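Local coordinates for CaaX farnesyltransferase beta subunit Ram1 (Aspergillus fumigatus, PDB 4L9P), which probably transfers a farnesyl group from farnesyl diphosphate to the cysteine at the fourth position from a protein's C-terminus, as the zinc-binding, peptide-binding half of an alpha-beta heterodimer, at residues Glu92-Thr97 and Ala351-Phe356; Leu130-Asp135 and Lys427-Tyr432; Gly253-Met258 and Ala315-Ala320. All blocks are in the same frame, centred on the assembly; numbering follows the deposited sequence.

Interaction 1. Residues Glu92-Thr97 and Ala351-Phe356; sequences ELQSET and APEGGF
E353 in segment 351-356 meets Q94 on helix 89-105, a simple example of a loop tied to a helix through one carboxylate oxygen. Segment 351-356 opens with A351, which packs on I341 of the alpha subunit Ram2. A cis peptide bond leads into P352, which rests on V98 and L102 of the helix. E353 follows with its CB directed at the helix, and a bend at chi2 (97°) sets the carboxylate beside the amide of Q94. There NE2 of Q94 donates to OE2 of E353 over 2.8 Å, with an N-H...O angle of 158°; it arrives on the syn side, though 27° out of the carboxylate plane. A single water donates to both OE2 of E353 (2.8 Å) and OE1 of Q94 (2.9 Å), so both ends of the amide are engaged and its rotation is fixed. The methyl of T97 borders this pair, while its hydroxyl bonds back to L93 O. G354 then turns the chain at backbone angles suited to glycine. At F356, backbone hydrogen bonds reach D365, a zinc ligand, so this buried contact joins an early helix to the loop approaching the metal site of the prenyltransferase alpha-alpha toroid.

Interaction 2. Residues Leu130-Asp135 and Lys427-Tyr432; sequences LEYLYD and KHPDSY. With EDO (1,2-ethanediol), chain M.
With CG of Y132 anti to its amide nitrogen (chi1 -177°), the phenol extends from helix 126-135 to P429 and D430, just ahead of helix 431-444. D430 takes the other course: its CB points away from helix 126-135, and CG is tucked over the backbone, flanked by N and C (chi1 58°), which brings the carboxylate to the start of its own helix. D430 is thus the N-cap, and its OD1 accepts from the backbone N of H433, a zinc ligand.

The phenol touches the incoming chain mainly through its far end. OH of Y132 lies 3.1 Å from CA of D430, and CE1 of Y132 is 4.0 Å from CG of P429, whose ring approaches obliquely. On the other flank, CE2 of Y132 comes within 3.9 Å of the backbone atom C of D430, which, like S431 N, lies at the ring edge, near its plane. T434, one helical turn further on, packs against both Y132 and L133. An ethanediol, probably from the crystallisation liquor, grips S431 twice: S431 N donates to its O2 over 2.8 Å, and S431 OG pairs with its O1 at 2.8 Å.

Next along, Y432 turns inward to the isoprenoid and the bound peptide, its hydroxyl hydrogen-bonded with NE1 of W371. The chemistry divides accordingly. The contacts of Y132 named here are packing, and the clear hydrogen bonds lie at the helix start, where the D430 cap makes this residue a second-shell partner of the zinc site through the backbone of H433.

Interaction 3. Residues Gly253-Met258 and Ala315-Ala320; sequences GAYCAM and AFCALA. With FII ([(3,7,11-trimethyl-dodeca-2,6,10-trienyloxycarbamoyl)-methyl]-phosphonic acid), chain Q.
Y255 and F316 form an edge-to-face aromatic pair between two helices of the alpha-alpha toroid, helix 251-263 and helix 312-323. The helical segments run in broadly the same direction, 48° apart, with axes separated by 8.5 Å. CG of Y255 stands trans to the backbone N (chi1 167°), which extends the phenol across to helix 312-323. The edge of F316 is turned to the face of Y255, with planes at 73° and centroids 5.3 Å apart; CE2 of F316 leads, 3.6 Å from CZ of Y255. The tyrosine hydroxyl lies in the plane of the F316 ring, at its edge; it is hydrogen-bonded to I497 O and shares a hydrogen bond with Y204 OH. A320 touches both rings: its CB is 3.5 Å from CE1 of Y255 and lies over one face of F316, towards the rim.

Nearer the backbone, CB of Y255 packs 3.7 Å from CB of C317, whose sulfur makes an oblique sulfur-aromatic contact, so F316, C317 and A320 all meet the phenol from one side. Y255, C256 and C317 line the isoprenoid pocket: terminal methyl C1 of the analogue meets the edge of Y255 and the sulfur of C256, and SG of C317 stands 3.5 Å from its chain carbon C10.

Overall arrangement
The three contacts sample different depths of one helical chain. Interaction 3 is core: wholly buried, apolar and aromatic, it pairs two helices beside the isoprenoid analogue. Interaction 1 is also buried but polar, a water-assisted amide-carboxylate bond between helix and loop. Interaction 2 is a surface contact, dominated by tyrosine packing on a helix start. None shares a secondary-structure element with another, although helices 89-105 and 126-135, used by interactions 1 and 2, are consecutive. Along the chain these two cross, and interaction 3 nests inside both loops. Their centres lie about 23 to 28 Å apart, yet interaction 1 reaches D365 by backbone bonds and interaction 2 reaches H433 by a side-chain cap, whereas interaction 3 lines the isoprenoid pocket.

Interaction 1. Residues Glu92-Thr97 and Ala351-Phe356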
loop_
_atom_site.group_PDB
_atom_site.type_symbol
_atom_site.label_atom_id
_atom_site.label_comp_id
_atom_site.label_asym_id
_atom_site.label_seq_id
_atom_site.Cartn_x
_atom_site.Cartn_y
_atom_site.Cartn_z
ATOM N N GLU B 92 0.352 -13.860 -19.960
ATOM C CA GLU B 92 0.048 -13.007 -21.119
ATOM C C GLU B 92 0.266 -11.556 -20.758
ATOM O O GLU B 92 0.900 -10.800 -21.519
ATOM C CB GLU B 92 -1.402 -13.195 -21.539
ATOM C CG GLU B 92 -1.710 -14.510 -22.158
ATOM C CD GLU B 92 -3.229 -14.600 -22.414
ATOM O OE1 GLU B 92 -3.749 -13.732 -23.164
ATOM O OE2 GLU B 92 -3.914 -15.473 -21.826
ATOM N N LEU B 93 -0.229 -11.134 -19.589
ATOM C CA LEU B 93 -0.071 -9.736 -19.200
ATOM C C LEU B 93 1.374 -9.402 -18.862
ATOM O O LEU B 93 1.871 -8.317 -19.216
ATOM C CB LEU B 93 -0.939 -9.438 -17.991
ATOM C CG LEU B 93 -2.422 -9.439 -18.265
ATOM C CD1 LEU B 93 -3.181 -9.477 -16.911
ATOM C CD2 LEU B 93 -2.815 -8.236 -19.085
ATOM N N GLN B 94 2.087 -10.349 -18.267
ATOM C CA GLN B 94 3.509 -10.119 -17.949
ATOM C C GLN B 94 4.328 -9.974 -19.242
ATOM O O GLN B 94 5.129 -9.047 -19.344
ATOM C CB GLN B 94 3.990 -11.259 -17.052
ATOM C CG GLN B 94 5.483 -11.197 -16.688
ATOM C CD GLN B 94 5.876 -9.914 -15.976
ATOM O OE1 GLN B 94 5.097 -9.310 -15.234
ATOM N NE2 GLN B 94 7.089 -9.448 -16.271
ATOM N N SER B 95 4.094 -10.850 -20.193
ATOM C CA SER B 95 4.798 -10.795 -21.468
ATOM C C SER B 95 4.492 -9.533 -22.227
ATOM O O SER B 95 5.400 -8.901 -22.787
ATOM C CB SER B 95 4.400 -12.013 -22.290
ATOM O OG SER B 95 5.121 -13.112 -21.786
ATOM N N GLU B 96 3.235 -9.113 -22.238
ATOM C CA GLU B 96 2.885 -7.854 -22.887
ATOM C C GLU B 96 3.598 -6.675 -22.243
ATOM O O GLU B 96 4.041 -5.771 -22.924
ATOM C CB GLU B 96 1.389 -7.625 -22.827
ATOM C CG GLU B 96 0.591 -8.590 -23.712
ATOM C CD GLU B 96 -0.917 -8.415 -23.571
ATOM O OE1 GLU B 96 -1.361 -7.500 -22.850
ATOM O OE2 GLU B 96 -1.655 -9.222 -24.214
ATOM N N THR B 97 3.711 -6.695 -20.922
ATOM C CA THR B 97 4.338 -5.592 -20.233
ATOM C C THR B 97 5.830 -5.569 -20.555
ATOM O O THR B 97 6.408 -4.500 -20.823
ATOM C CB THR B 97 4.114 -5.759 -18.691
ATOM O OG1 THR B 97 2.708 -5.738 -18.425
ATOM C CG2 THR B 97 4.758 -4.585 -17.898
ATOM N N ALA B 351 13.175 -8.014 -13.551
ATOM C CA ALA B 351 14.023 -7.652 -14.727
ATOM C C ALA B 351 13.369 -8.326 -15.901
ATOM O O ALA B 351 12.860 -9.426 -15.748
ATOM C CB ALA B 351 15.462 -8.156 -14.548
ATOM N N PRO B 352 13.339 -7.684 -17.087
ATOM C CA PRO B 352 14.131 -6.488 -17.402
ATOM C C PRO B 352 13.477 -5.165 -17.008
ATOM O O PRO B 352 14.127 -4.120 -17.100
ATOM C CB PRO B 352 14.257 -6.555 -18.977
ATOM C CG PRO B 352 12.941 -7.255 -19.346
ATOM C CD PRO B 352 12.766 -8.330 -18.281
ATOM N N GLU B 353 12.186 -5.140 -16.600
ATOM C CA GLU B 353 11.549 -3.839 -16.381
ATOM C C GLU B 353 12.293 -2.961 -15.390
ATOM O O GLU B 353 12.388 -1.746 -15.616
ATOM C CB GLU B 353 10.108 -4.044 -15.800
ATOM C CG GLU B 353 9.183 -4.882 -16.673
ATOM C CD GLU B 353 9.143 -6.340 -16.234
ATOM O OE1 GLU B 353 10.182 -7.033 -16.277
ATOM O OE2 GLU B 353 8.046 -6.802 -15.856
ATOM N N GLY B 354 12.777 -3.537 -14.284
ATOM C CA GLY B 354 13.525 -2.820 -13.259
ATOM C C GLY B 354 12.654 -2.245 -12.160
ATOM O O GLY B 354 13.213 -1.925 -11.111
ATOM N N GLY B 355 11.353 -2.032 -12.405
ATOM C CA GLY B 355 10.481 -1.510 -11.360
ATOM C C GLY B 355 9.926 -2.564 -10.422
ATOM O O GLY B 355 10.342 -3.738 -10.430
ATOM N N PHE B 356 9.030 -2.080 -9.562
ATOM C CA PHE B 356 8.446 -2.964 -8.545
ATOM C C PHE B 356 7.006 -3.234 -8.864
ATOM O O PHE B 356 6.221 -2.360 -9.264
ATOM C CB PHE B 356 8.443 -2.287 -7.150
ATOM C CG PHE B 356 9.807 -1.841 -6.673
ATOM C CD1 PHE B 356 10.851 -2.746 -6.511
ATOM C CD2 PHE B 356 9.988 -0.532 -6.310
ATOM C CE1 PHE B 356 12.094 -2.321 -6.012
ATOM C CE2 PHE B 356 11.212 -0.110 -5.746
ATOM C CZ PHE B 356 12.266 -0.988 -5.613
HETATM O O HOH W 1 5.446 -6.469 -14.917
#

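Interaction 2. Residues Leu130-Asp135 and Lys427-Tyr432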
loop_
_atom_site.group_PDB
_atom_site.type_symbol
_atom_site.label_atom_id
_atom_site.label_comp_id
_atom_site.label_asym_id
_atom_site.label_seq_id
_atom_site.Cartn_x
_atom_site.Cartn_y
_atom_site.Cartn_z
ATOM N N LEU B 130 7.152 19.760 -14.503
ATOM C CA LEU B 130 6.708 20.945 -13.769
ATOM C C LEU B 130 5.415 21.481 -14.406
ATOM O O LEU B 130 4.474 21.797 -13.705
ATOM C CB LEU B 130 7.764 22.093 -13.836
ATOM C CG LEU B 130 8.978 21.804 -12.948
ATOM C CD1 LEU B 130 10.081 22.825 -13.268
ATOM C CD2 LEU B 130 8.666 21.909 -11.475
ATOM N N GLU B 131 5.394 21.632 -15.730
ATOM C CA GLU B 131 4.190 22.173 -16.341
ATOM C C GLU B 131 2.967 21.275 -16.114
ATOM O O GLU B 131 1.851 21.782 -15.855
ATOM C CB GLU B 131 4.418 22.440 -17.825
ATOM C CG GLU B 131 5.503 23.490 -18.058
ATOM C CD GLU B 131 5.776 23.749 -19.522
ATOM O OE1 GLU B 131 5.035 23.173 -20.357
ATOM O OE2 GLU B 131 6.714 24.541 -19.851
ATOM N N TYR B 132 3.182 19.974 -16.170
ATOM C CA TYR B 132 2.097 19.032 -15.935
ATOM C C TYR B 132 1.554 19.220 -14.513
ATOM O O TYR B 132 0.332 19.225 -14.305
ATOM C CB TYR B 132 2.621 17.613 -16.142
ATOM C CG TYR B 132 1.558 16.575 -15.982
ATOM C CD1 TYR B 132 0.738 16.227 -17.062
ATOM C CD2 TYR B 132 1.351 15.945 -14.743
ATOM C CE1 TYR B 132 -0.267 15.284 -16.936
ATOM C CE2 TYR B 132 0.322 14.986 -14.599
ATOM C CZ TYR B 132 -0.467 14.658 -15.714
ATOM O OH TYR B 132 -1.465 13.732 -15.578
ATOM N N LEU B 133 2.438 19.324 -13.514
ATOM C CA LEU B 133 1.998 19.389 -12.124
ATOM C C LEU B 133 1.332 20.727 -11.815
ATOM O O LEU B 133 0.327 20.772 -11.096
ATOM C CB LEU B 133 3.212 19.185 -11.219
ATOM C CG LEU B 133 3.720 17.720 -11.152
ATOM C CD1 LEU B 133 5.228 17.702 -10.646
ATOM C CD2 LEU B 133 2.805 16.897 -10.268
ATOM N N TYR B 134 1.877 21.840 -12.353
ATOM C CA TYR B 134 1.170 23.105 -12.197
ATOM C C TYR B 134 -0.216 23.040 -12.835
ATOM O O TYR B 134 -1.222 23.494 -12.259
ATOM C CB TYR B 134 1.977 24.283 -12.792
ATOM C CG TYR B 134 3.107 24.753 -11.887
ATOM C CD1 TYR B 134 2.830 25.314 -10.632
ATOM C CD2 TYR B 134 4.444 24.663 -12.276
ATOM C CE1 TYR B 134 3.842 25.778 -9.815
ATOM C CE2 TYR B 134 5.490 25.110 -11.429
ATOM C CZ TYR B 134 5.176 25.636 -10.207
ATOM O OH TYR B 134 6.157 26.094 -9.321
ATOM N N ASP B 135 -0.310 22.482 -14.029
ATOM C CA ASP B 135 -1.638 22.402 -14.672
ATOM C C ASP B 135 -2.593 21.550 -13.841
ATOM O O ASP B 135 -3.799 21.787 -13.850
ATOM C CB ASP B 135 -1.569 21.783 -16.077
ATOM C CG ASP B 135 -0.921 22.693 -17.093
ATOM O OD1 ASP B 135 -0.723 23.885 -16.790
ATOM O OD2 ASP B 135 -0.647 22.227 -18.226
ATOM N N LYS B 427 -0.098 3.467 -20.449
ATOM C CA LYS B 427 -1.042 4.157 -19.576
ATOM C C LYS B 427 -0.873 5.664 -19.700
ATOM O O LYS B 427 0.274 6.158 -19.779
ATOM C CB LYS B 427 -0.765 3.794 -18.088
ATOM C CG LYS B 427 -0.832 2.305 -17.778
ATOM C CD LYS B 427 -2.202 1.756 -17.993
ATOM C CE LYS B 427 -2.260 0.357 -17.444
ATOM N NZ LYS B 427 -3.658 -0.209 -17.533
ATOM N N HIS B 428 -1.964 6.430 -19.615
ATOM C CA HIS B 428 -1.808 7.882 -19.555
ATOM C C HIS B 428 -1.209 8.284 -18.202
ATOM O O HIS B 428 -1.414 7.598 -17.189
ATOM C CB HIS B 428 -3.206 8.532 -19.651
ATOM C CG HIS B 428 -3.921 8.244 -20.940
ATOM N ND1 HIS B 428 -5.231 8.607 -21.153
ATOM C CD2 HIS B 428 -3.537 7.573 -22.053
ATOM C CE1 HIS B 428 -5.601 8.244 -22.368
ATOM N NE2 HIS B 428 -4.592 7.617 -22.941
ATOM N N PRO B 429 -0.520 9.438 -18.146
ATOM C CA PRO B 429 -0.052 9.894 -16.831
ATOM C C PRO B 429 -1.185 10.405 -15.976
ATOM O O PRO B 429 -2.291 10.719 -16.452
ATOM C CB PRO B 429 0.837 11.094 -17.167
ATOM C CG PRO B 429 0.213 11.652 -18.476
ATOM C CD PRO B 429 -0.232 10.395 -19.226
ATOM N N ASP B 430 -0.874 10.508 -14.690
ATOM C CA ASP B 430 -1.759 11.243 -13.793
ATOM C C ASP B 430 -0.883 11.796 -12.674
ATOM O O ASP B 430 0.296 11.429 -12.537
ATOM C CB ASP B 430 -2.913 10.344 -13.289
ATOM C CG ASP B 430 -2.404 9.109 -12.559
ATOM O OD1 ASP B 430 -1.699 9.220 -11.602
ATOM O OD2 ASP B 430 -2.770 8.012 -12.927
ATOM N N SER B 431 -1.445 12.674 -11.837
ATOM C CA SER B 431 -0.562 13.336 -10.886
ATOM C C SER B 431 -0.174 12.420 -9.708
ATOM O O SER B 431 0.857 12.620 -9.076
ATOM C CB SER B 431 -1.165 14.659 -10.412
ATOM O OG SER B 431 -2.354 14.445 -9.691
ATOM N N TYR B 432 -0.998 11.386 -9.453
ATOM C CA TYR B 432 -0.657 10.352 -8.438
ATOM C C TYR B 432 0.596 9.603 -8.897
ATOM O O TYR B 432 1.581 9.459 -8.107
ATOM C CB TYR B 432 -1.853 9.391 -8.254
ATOM C CG TYR B 432 -1.556 8.087 -7.601
ATOM C CD1 TYR B 432 -1.585 7.948 -6.192
ATOM C CD2 TYR B 432 -1.212 6.977 -8.374
ATOM C CE1 TYR B 432 -1.278 6.725 -5.600
ATOM C CE2 TYR B 432 -0.925 5.751 -7.787
ATOM C CZ TYR B 432 -0.953 5.621 -6.402
ATOM O OH TYR B 432 -0.603 4.395 -5.865
HETATM C C1 EDO M . -5.482 13.978 -11.171
HETATM O O1 EDO M . -4.852 13.223 -10.143
HETATM C C2 EDO M . -5.229 13.564 -12.585
HETATM O O2 EDO M . -3.838 13.709 -12.829
#

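Interaction 3. Residues Gly253-Met258 and Ala315-Ala320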
loop_
_atom_site.group_PDB
_atom_site.type_symbol
_atom_site.label_atom_id
_atom_site.label_comp_id
_atom_site.label_asym_id
_atom_site.label_seq_id
_atom_site.Cartn_x
_atom_site.Cartn_y
_atom_site.Cartn_z
ATOM N N GLY B 253 -5.738 3.316 7.304
ATOM C CA GLY B 253 -6.322 4.037 8.419
ATOM C C GLY B 253 -5.302 4.251 9.496
ATOM O O GLY B 253 -5.143 5.388 9.968
ATOM N N ALA B 254 -4.573 3.182 9.865
ATOM C CA ALA B 254 -3.592 3.305 10.909
ATOM C C ALA B 254 -2.472 4.293 10.516
ATOM O O ALA B 254 -2.090 5.160 11.299
ATOM C CB ALA B 254 -2.985 1.958 11.221
ATOM N N TYR B 255 -1.869 4.095 9.326
ATOM C CA TYR B 255 -0.754 4.944 8.926
ATOM C C TYR B 255 -1.191 6.404 8.769
ATOM O O TYR B 255 -0.527 7.343 9.293
ATOM C CB TYR B 255 -0.212 4.423 7.580
ATOM C CG TYR B 255 0.719 5.379 6.907
ATOM C CD1 TYR B 255 2.011 5.628 7.399
ATOM C CD2 TYR B 255 0.299 6.045 5.762
ATOM C CE1 TYR B 255 2.829 6.564 6.773
ATOM C CE2 TYR B 255 1.098 6.958 5.126
ATOM C CZ TYR B 255 2.370 7.234 5.637
ATOM O OH TYR B 255 3.148 8.190 5.000
ATOM N N CYS B 256 -2.309 6.664 8.070
ATOM C CA CYS B 256 -2.715 8.056 7.886
ATOM C C CYS B 256 -3.101 8.725 9.210
ATOM O O CYS B 256 -2.726 9.888 9.428
ATOM C CB CYS B 256 -3.905 8.145 6.938
ATOM S SG CYS B 256 -3.527 7.687 5.205
ATOM N N ALA B 257 -3.816 7.998 10.087
ATOM C CA ALA B 257 -4.177 8.586 11.367
ATOM C C ALA B 257 -2.930 8.919 12.171
ATOM O O ALA B 257 -2.851 9.991 12.815
ATOM C CB ALA B 257 -5.066 7.613 12.162
ATOM N N MET B 258 -1.966 7.996 12.198
ATOM C CA MET B 258 -0.787 8.246 13.036
ATOM C C MET B 258 0.155 9.296 12.483
ATOM O O MET B 258 0.799 10.000 13.270
ATOM C CB MET B 258 -0.057 6.951 13.333
ATOM C CG MET B 258 -0.893 6.038 14.248
ATOM S SD MET B 258 -1.558 6.830 15.819
ATOM C CE MET B 258 -0.093 7.515 16.534
ATOM N N ALA B 315 2.311 -2.818 2.937
ATOM C CA ALA B 315 3.609 -2.971 3.653
ATOM C C ALA B 315 4.192 -1.610 3.989
ATOM O O ALA B 315 4.697 -1.407 5.120
ATOM C CB ALA B 315 4.574 -3.775 2.809
ATOM N N PHE B 316 4.137 -0.672 3.023
ATOM C CA PHE B 316 4.627 0.657 3.344
ATOM C C PHE B 316 3.856 1.240 4.538
ATOM O O PHE B 316 4.446 1.783 5.517
ATOM C CB PHE B 316 4.534 1.642 2.171
ATOM C CG PHE B 316 4.935 3.046 2.576
ATOM C CD1 PHE B 316 6.295 3.361 2.740
ATOM C CD2 PHE B 316 3.956 3.985 2.920
ATOM C CE1 PHE B 316 6.685 4.603 3.217
ATOM C CE2 PHE B 316 4.341 5.276 3.374
ATOM C CZ PHE B 316 5.717 5.575 3.547
ATOM N N CYS B 317 2.526 1.225 4.440
ATOM C CA CYS B 317 1.751 1.828 5.546
ATOM C C CYS B 317 2.102 1.211 6.906
ATOM O O CYS B 317 2.238 1.921 7.908
ATOM C CB CYS B 317 0.245 1.582 5.283
ATOM S SG CYS B 317 -0.427 2.575 3.911
ATOM N N ALA B 318 2.188 -0.117 6.957
ATOM C CA ALA B 318 2.472 -0.802 8.218
ATOM C C ALA B 318 3.886 -0.519 8.731
ATOM O O ALA B 318 4.053 -0.272 9.922
ATOM C CB ALA B 318 2.257 -2.330 8.084
ATOM N N LEU B 319 4.883 -0.598 7.844
ATOM C CA LEU B 319 6.270 -0.407 8.305
ATOM C C LEU B 319 6.486 1.054 8.691
ATOM O O LEU B 319 7.145 1.327 9.708
ATOM C CB LEU B 319 7.246 -0.777 7.195
ATOM C CG LEU B 319 7.292 -2.298 6.914
ATOM C CD1 LEU B 319 8.034 -2.578 5.598
ATOM C CD2 LEU B 319 7.926 -3.045 8.131
ATOM N N ALA B 320 5.932 2.000 7.919
ATOM C CA ALA B 320 6.087 3.403 8.272
ATOM C C ALA B 320 5.364 3.660 9.601
ATOM O O ALA B 320 5.876 4.374 10.467
ATOM C CB ALA B 320 5.498 4.323 7.150
HETATM C C1 FII Q . -1.504 6.202 2.386
HETATM C C2 FII Q . -2.342 5.402 1.424
HETATM C C6 FII Q . -3.735 5.850 1.273
HETATM C C10 FII Q . -1.862 4.063 1.038
HETATM C C11 FII Q . -2.647 3.103 0.146
HETATM C C12 FII Q . -2.057 3.220 -1.290
HETATM C C15 FII Q . -2.340 2.075 -2.258
HETATM C C18 FII Q . -1.788 2.142 -3.677
HETATM C C22 FII Q . -3.496 1.198 -1.897
HETATM C C23 FII Q . -3.534 -0.129 -2.638
HETATM C C24 FII Q . -4.820 -0.837 -2.438
HETATM C C27 FII Q . -5.018 -1.877 -3.494
HETATM C C30 FII Q . -4.465 -3.250 -3.154
HETATM C C34 FII Q . -6.217 -1.679 -4.342
HETATM C C35 FII Q . -6.747 -2.752 -5.271
HETATM O O36 FII Q . -6.611 -2.363 -6.625
HETATM N N42 FII Q . -5.346 -2.028 -7.026
HETATM C C43 FII Q . -4.718 -3.063 -7.735
HETATM O O44 FII Q . -5.208 -4.183 -7.945
HETATM C C45 FII Q . -3.345 -2.670 -8.260
HETATM P P46 FII Q . -2.125 -4.083 -8.324
HETATM O O49 FII Q . -2.228 -4.770 -7.015
HETATM O O50 FII Q . -2.448 -4.918 -9.524
HETATM O O51 FII Q . -0.787 -3.333 -8.495
#